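Local atomic coordinates of polysaccharide Lyase Family 6 (Bacteroides cellulosilyticus, PDB entry 6QPS), a protein that cleaves alginate as a mannuronic acid-specific family 6 polysaccharide lyase of a human gut bacterium and binds a calcium ion. Residues I214-H219 with S247-H252; L267-G272 with I293-Q298. All coordinates share one frame; numbering follows the deposited sequence.

Interaction 1 (I214-H219 with S247-H252). With ACT (acetate ion), chain D.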
loop_
_atom_site.group_PDB
_atom_site.type_symbol
_atom_site.label_atom_id
_atom_site.label_comp_id
_atom_site.label_asym_id
_atom_site.label_seq_id
_atom_site.Cartn_x
_atom_site.Cartn_y
_atom_site.Cartn_z
ATOM N N ILE A 214 -5.250 -2.823 -2.230
ATOM C CA ILE A 214 -5.420 -1.832 -1.167
ATOM C C ILE A 214 -4.837 -0.482 -1.584
ATOM O O ILE A 214 -5.523 0.542 -1.529
ATOM C CB ILE A 214 -4.799 -2.327 0.153
ATOM C CG1 ILE A 214 -5.350 -3.694 0.585
ATOM C CG2 ILE A 214 -5.035 -1.308 1.281
ATOM C CD1 ILE A 214 -6.854 -3.774 0.740
ATOM N N ILE A 215 -3.561 -0.448 -1.990
ATOM C CA ILE A 215 -2.920 0.770 -2.478
ATOM C C ILE A 215 -2.360 0.516 -3.873
ATOM O O ILE A 215 -1.707 -0.510 -4.114
ATOM C CB ILE A 215 -1.774 1.223 -1.545
ATOM C CG1 ILE A 215 -2.234 1.482 -0.114
ATOM C CG2 ILE A 215 -1.054 2.471 -2.104
ATOM C CD1 ILE A 215 -1.129 1.844 0.850
ATOM N N ARG A 216 -2.549 1.483 -4.770
ATOM C CA ARG A 216 -1.920 1.488 -6.089
ATOM C C ARG A 216 -1.252 2.847 -6.272
ATOM O O ARG A 216 -1.902 3.890 -6.100
ATOM C CB ARG A 216 -2.912 1.223 -7.229
ATOM C CG ARG A 216 -2.220 1.049 -8.590
ATOM C CD ARG A 216 -3.241 1.177 -9.705
ATOM N NE ARG A 216 -4.126 0.029 -9.873
ATOM C CZ ARG A 216 -5.407 0.095 -10.197
ATOM N NH1 ARG A 216 -6.035 1.253 -10.298
ATOM N NH2 ARG A 216 -6.092 -1.015 -10.396
ATOM N N ILE A 217 0.037 2.846 -6.556
ATOM C CA ILE A 217 0.803 4.085 -6.697
ATOM C C ILE A 217 1.089 4.308 -8.180
ATOM O O ILE A 217 2.053 3.767 -8.734
ATOM C CB ILE A 217 2.099 4.090 -5.878
ATOM C CG1 ILE A 217 1.867 3.586 -4.442
ATOM C CG2 ILE A 217 2.698 5.543 -5.865
ATOM C CD1 ILE A 217 3.151 3.549 -3.599
ATOM N N GLY A 218 0.270 5.135 -8.837
ATOM C CA GLY A 218 0.349 5.314 -10.273
ATOM C C GLY A 218 -0.455 4.292 -11.047
ATOM O O GLY A 218 -1.275 3.559 -10.491
ATOM N N HIS A 219 -0.201 4.267 -12.361
ATOM C CA HIS A 219 -0.787 3.324 -13.309
ATOM C C HIS A 219 0.273 2.935 -14.340
ATOM O O HIS A 219 1.296 3.611 -14.487
ATOM C CB HIS A 219 -1.946 3.950 -14.103
ATOM C CG HIS A 219 -3.180 4.255 -13.313
ATOM N ND1 HIS A 219 -3.330 5.407 -12.568
ATOM C CD2 HIS A 219 -4.372 3.611 -13.242
ATOM C CE1 HIS A 219 -4.539 5.430 -12.030
ATOM N NE2 HIS A 219 -5.196 4.351 -12.425
ATOM N N SER A 247 0.283 -2.300 -5.046
ATOM C CA SER A 247 0.751 -2.364 -6.432
ATOM C C SER A 247 1.488 -1.059 -6.751
ATOM O O SER A 247 0.876 -0.003 -6.949
ATOM C CB SER A 247 -0.456 -2.579 -7.323
ATOM O OG SER A 247 -0.137 -2.723 -8.680
ATOM N N VAL A 248 2.818 -1.119 -6.725
ATOM C CA VAL A 248 3.656 0.042 -7.026
ATOM C C VAL A 248 3.806 0.129 -8.543
ATOM O O VAL A 248 4.294 -0.820 -9.169
ATOM C CB VAL A 248 5.032 -0.061 -6.337
ATOM C CG1 VAL A 248 5.828 1.221 -6.618
ATOM C CG2 VAL A 248 4.913 -0.303 -4.818
ATOM N N LYS A 249 3.350 1.240 -9.134
ATOM C CA LYS A 249 3.336 1.436 -10.580
ATOM C C LYS A 249 3.870 2.827 -10.947
ATOM O O LYS A 249 3.270 3.555 -11.747
ATOM C CB LYS A 249 1.923 1.211 -11.143
ATOM C CG LYS A 249 1.469 -0.257 -11.077
ATOM C CD LYS A 249 0.073 -0.447 -11.672
ATOM C CE LYS A 249 -0.188 -1.899 -12.031
ATOM N NZ LYS A 249 -1.563 -2.122 -12.577
ATOM N N SER A 250 5.011 3.207 -10.361
ATOM C CA SER A 250 5.664 4.495 -10.605
ATOM C C SER A 250 7.037 4.438 -9.931
ATOM O O SER A 250 7.427 3.403 -9.377
ATOM C CB SER A 250 4.807 5.674 -10.145
ATOM O OG SER A 250 4.515 5.555 -8.759
ATOM N N CYS A 251 7.796 5.535 -10.037
ATOM C CA CYS A 251 9.212 5.535 -9.690
ATOM C C CYS A 251 9.536 6.259 -8.387
ATOM O O CYS A 251 8.875 7.231 -7.999
ATOM C CB CYS A 251 10.051 6.159 -10.822
ATOM S SG CYS A 251 9.892 5.412 -12.461
ATOM N N HIS A 252 10.605 5.791 -7.733
ATOM C CA HIS A 252 11.233 6.488 -6.607
ATOM C C HIS A 252 10.343 6.569 -5.364
ATOM O O HIS A 252 10.503 7.472 -4.543
ATOM C CB HIS A 252 11.750 7.877 -6.990
ATOM C CG HIS A 252 12.741 7.898 -8.103
ATOM N ND1 HIS A 252 14.057 7.517 -7.932
ATOM C CD2 HIS A 252 12.628 8.293 -9.396
ATOM C CE1 HIS A 252 14.708 7.688 -9.070
ATOM N NE2 HIS A 252 13.868 8.158 -9.973
HETATM C C ACT D . -3.095 0.220 -14.980
HETATM O O ACT D . -2.132 0.125 -14.226
HETATM O OXT ACT D . -3.136 0.649 -16.159
HETATM C CH3 ACT D . -4.416 -0.315 -14.436
HETATM O O HOH W 1 -2.673 -2.576 -9.910
#
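Strand 215-218 pairs with S247-K249 as neighbouring parallel strands on successive coils of the right-handed parallel beta-helix of this lyase family; their axes approach to 4.7 Å and diverge by only 4°. Backbone bonds set the register: S247 N donates to I215 O, and I217 N to S247 O at 3.0 Å. R216 and S247 therefore share one face of the sheet, I217 and V248 the other.

I217 O is gripped twice. K249 N reaches it at 2.9 Å, tilted from the carbonyl plane, while S250 OG arrives at 3.0 Å above the opposite face, 68° out of that plane. The first torsion of S250 (chi1 58°) tucks OG between its own backbone N and carbonyl carbon, where it also meets I217 CG2 and bonds N253. At its backbone angles G218 could not carry a CB without jamming it against the carbonyl O of I217, and K249 O would block it too.

On the face of R216 and S247 the contacts are largely polar and lie beside the calcium site: S247 OG bonds E244, a calcium ligand. One water accepts from R216 NE and K249 NZ and donates to S247 OG, and R216 NH1 continues to Q182 and Y155.

An acetate, probably from the crystallisation liquor, is bound on this side. It sits at the ring edge of H219 and puts its methyl over one face of the R216 guanidinium. K249 is extended beyond CG; its CD lies 4.1 Å from R216 CG, where the two chains cross, and K249 NZ donates to acetate O at 2.8 Å.

Interaction 2 (L267-G272 with I293-Q298)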
loop_
_atom_site.group_PDB
_atom_site.type_symbol
_atom_site.label_atom_id
_atom_site.label_comp_id
_atom_site.label_asym_id
_atom_site.label_seq_id
_atom_site.Cartn_x
_atom_site.Cartn_y
_atom_site.Cartn_z
ATOM N N LEU A 267 3.686 -7.299 -1.556
ATOM C CA LEU A 267 4.188 -5.974 -1.903
ATOM C C LEU A 267 4.845 -6.093 -3.279
ATOM O O LEU A 267 5.889 -6.744 -3.424
ATOM C CB LEU A 267 5.167 -5.499 -0.831
ATOM C CG LEU A 267 5.617 -4.037 -0.912
ATOM C CD1 LEU A 267 6.422 -3.653 0.354
ATOM C CD2 LEU A 267 6.432 -3.692 -2.189
ATOM N N VAL A 268 4.223 -5.504 -4.297
ATOM C CA VAL A 268 4.619 -5.768 -5.677
ATOM C C VAL A 268 5.175 -4.522 -6.353
ATOM O O VAL A 268 4.470 -3.508 -6.486
ATOM C CB VAL A 268 3.448 -6.338 -6.490
ATOM C CG1 VAL A 268 3.862 -6.680 -7.924
ATOM C CG2 VAL A 268 2.865 -7.571 -5.769
ATOM N N CYS A 269 6.432 -4.609 -6.815
ATOM C CA CYS A 269 7.065 -3.575 -7.641
ATOM C C CYS A 269 6.653 -3.906 -9.072
ATOM O O CYS A 269 7.395 -4.543 -9.833
ATOM C CB CYS A 269 8.584 -3.624 -7.475
ATOM S SG CYS A 269 9.149 -2.973 -5.874
ATOM N N ARG A 270 5.419 -3.508 -9.427
ATOM C CA ARG A 270 4.787 -3.979 -10.663
ATOM C C ARG A 270 5.256 -3.220 -11.897
ATOM O O ARG A 270 5.597 -3.840 -12.918
ATOM C CB ARG A 270 3.256 -3.939 -10.533
ATOM C CG ARG A 270 2.535 -4.385 -11.801
ATOM C CD ARG A 270 2.846 -5.842 -12.191
ATOM N NE ARG A 270 2.250 -6.177 -13.480
ATOM C CZ ARG A 270 2.843 -6.015 -14.654
ATOM N NH1 ARG A 270 4.096 -5.569 -14.709
ATOM N NH2 ARG A 270 2.204 -6.316 -15.779
ATOM N N HIS A 271 5.237 -1.890 -11.826
ATOM C CA HIS A 271 5.760 -1.053 -12.897
ATOM C C HIS A 271 6.561 0.083 -12.253
ATOM O O HIS A 271 6.354 0.415 -11.083
ATOM C CB HIS A 271 4.660 -0.388 -13.745
ATOM C CG HIS A 271 3.679 -1.298 -14.422
ATOM N ND1 HIS A 271 4.032 -2.334 -15.264
ATOM C CD2 HIS A 271 2.326 -1.216 -14.482
ATOM C CE1 HIS A 271 2.935 -2.884 -15.766
ATOM N NE2 HIS A 271 1.887 -2.213 -15.320
ATOM N N GLY A 272 7.453 0.698 -13.026
ATOM C CA GLY A 272 8.322 1.748 -12.523
ATOM C C GLY A 272 9.559 1.257 -11.776
ATOM O O GLY A 272 9.712 0.078 -11.432
ATOM N N ILE A 293 7.693 -10.113 -1.315
ATOM C CA ILE A 293 8.076 -9.021 -2.217
ATOM C C ILE A 293 8.253 -9.579 -3.615
ATOM O O ILE A 293 8.982 -10.557 -3.814
ATOM C CB ILE A 293 9.356 -8.305 -1.741
ATOM C CG1 ILE A 293 9.107 -7.651 -0.391
ATOM C CG2 ILE A 293 9.802 -7.254 -2.749
ATOM C CD1 ILE A 293 10.361 -7.177 0.358
ATOM N N ARG A 294 7.577 -8.969 -4.582
ATOM C CA ARG A 294 7.679 -9.343 -5.991
ATOM C C ARG A 294 8.411 -8.250 -6.760
ATOM O O ARG A 294 7.997 -7.080 -6.722
ATOM C CB ARG A 294 6.292 -9.585 -6.593
ATOM C CG ARG A 294 6.256 -10.051 -8.033
ATOM C CD ARG A 294 5.126 -11.049 -8.276
ATOM N NE ARG A 294 3.783 -10.546 -8.022
ATOM C CZ ARG A 294 2.951 -10.094 -8.966
ATOM N NH1 ARG A 294 3.338 -10.049 -10.228
ATOM N NH2 ARG A 294 1.723 -9.695 -8.645
ATOM N N ILE A 295 9.476 -8.635 -7.467
ATOM C CA ILE A 295 10.377 -7.716 -8.166
ATOM C C ILE A 295 10.261 -7.894 -9.684
ATOM O O ILE A 295 10.534 -8.982 -10.215
ATOM C CB ILE A 295 11.827 -7.926 -7.707
ATOM C CG1 ILE A 295 11.973 -7.658 -6.214
ATOM C CG2 ILE A 295 12.767 -7.061 -8.551
ATOM C CD1 ILE A 295 11.663 -6.232 -5.800
ATOM N N ILE A 296 9.832 -6.808 -10.352
ATOM C CA ILE A 296 9.845 -6.564 -11.793
ATOM C C ILE A 296 10.502 -5.178 -11.916
ATOM O O ILE A 296 10.584 -4.427 -10.939
ATOM C CB ILE A 296 8.394 -6.579 -12.357
ATOM C CG1 ILE A 296 7.718 -7.918 -12.022
ATOM C CG2 ILE A 296 8.307 -6.311 -13.864
ATOM C CD1 ILE A 296 6.221 -7.807 -11.907
ATOM N N ASN A 297 11.030 -4.846 -13.106
ATOM C CA ASN A 297 11.622 -3.522 -13.365
ATOM C C ASN A 297 12.960 -3.295 -12.653
ATOM O O ASN A 297 13.545 -4.226 -12.102
ATOM C CB ASN A 297 10.635 -2.394 -13.037
ATOM C CG ASN A 297 9.214 -2.720 -13.439
ATOM O OD1 ASN A 297 8.875 -2.647 -14.591
ATOM N ND2 ASN A 297 8.391 -3.123 -12.479
ATOM N N GLN A 298 13.501 -2.076 -12.723
ATOM C CA GLN A 298 14.902 -1.893 -12.373
ATOM C C GLN A 298 15.139 -0.928 -11.224
ATOM O O GLN A 298 14.312 -0.079 -10.898
ATOM C CB GLN A 298 15.738 -1.487 -13.596
ATOM C CG GLN A 298 15.379 -0.185 -14.241
ATOM C CD GLN A 298 16.298 0.170 -15.434
ATOM O OE1 GLN A 298 17.052 1.115 -15.358
ATOM N NE2 GLN A 298 16.200 -0.576 -16.519
HETATM O O HOH W 2 6.523 -3.622 -15.866
HETATM O O HOH W 3 7.927 -0.209 -15.803
#
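N297 curls over the end of strand 267-271, and its side chain can be followed atom by atom. N297 CB rests against G272 O at 3.1 Å. With CG anti to the carbonyl carbon (chi1 -39°), the amide is swung back along the neighbouring strand. Its ND2 donates to R270 O at 2.9 Å, nearly straight at 173°; the acceptor lies in the amide plane, yet the donor stands above the carbonyl plane rather than on a lone pair. OD1 accepts from a water held by G272 N; a second water lies within bonding distance of OD1 and H271 ND1, its protons possibly shared with further acceptors. A leucine in place of N297 would probably leave R270 O without this amide donor and the water at G272 N without its acceptor.

Earlier along both segments the pairing is parallel: R294 N donates to L267 O, and C269 N to R294 O at 2.9 Å. R294 bends so that V268 CG1 sits over the centre of its guanidinium, 3.6 Å from the plane. On the reverse face, C269 SG meets I295 CD1 at 4.1 Å.

Within the beta-helix, strand 244-249 flanks 267-271 and strand 313-318 flanks 293-295, while L267 and I293 pack inward on I277 and F282 of strand 276-283.

From the N terminus, the chain runs through 214-219, passes along strand 230-237 and returns at 247-252, so interaction 1 closes one coil with 27 intervening residues. Interaction 2 opens afterwards: 267-272 leads through strand 276-283 to 293-298, closing another coil with 20 residues between. The two are in series, neither nested nor crossing. Strands 244-249 and 266-271 join them side by side, with probable backbone hydrogen bonds from V248 N to V268 O and from R270 N to V248 O, both 2.9 Å. K249 CE also packs on R270 CG and H271 CD2. The contacts thus tie four laterally adjacent parallel strands together; E244, a calcium ligand, lies on strand 244-249, and R270 of the next strand touches it.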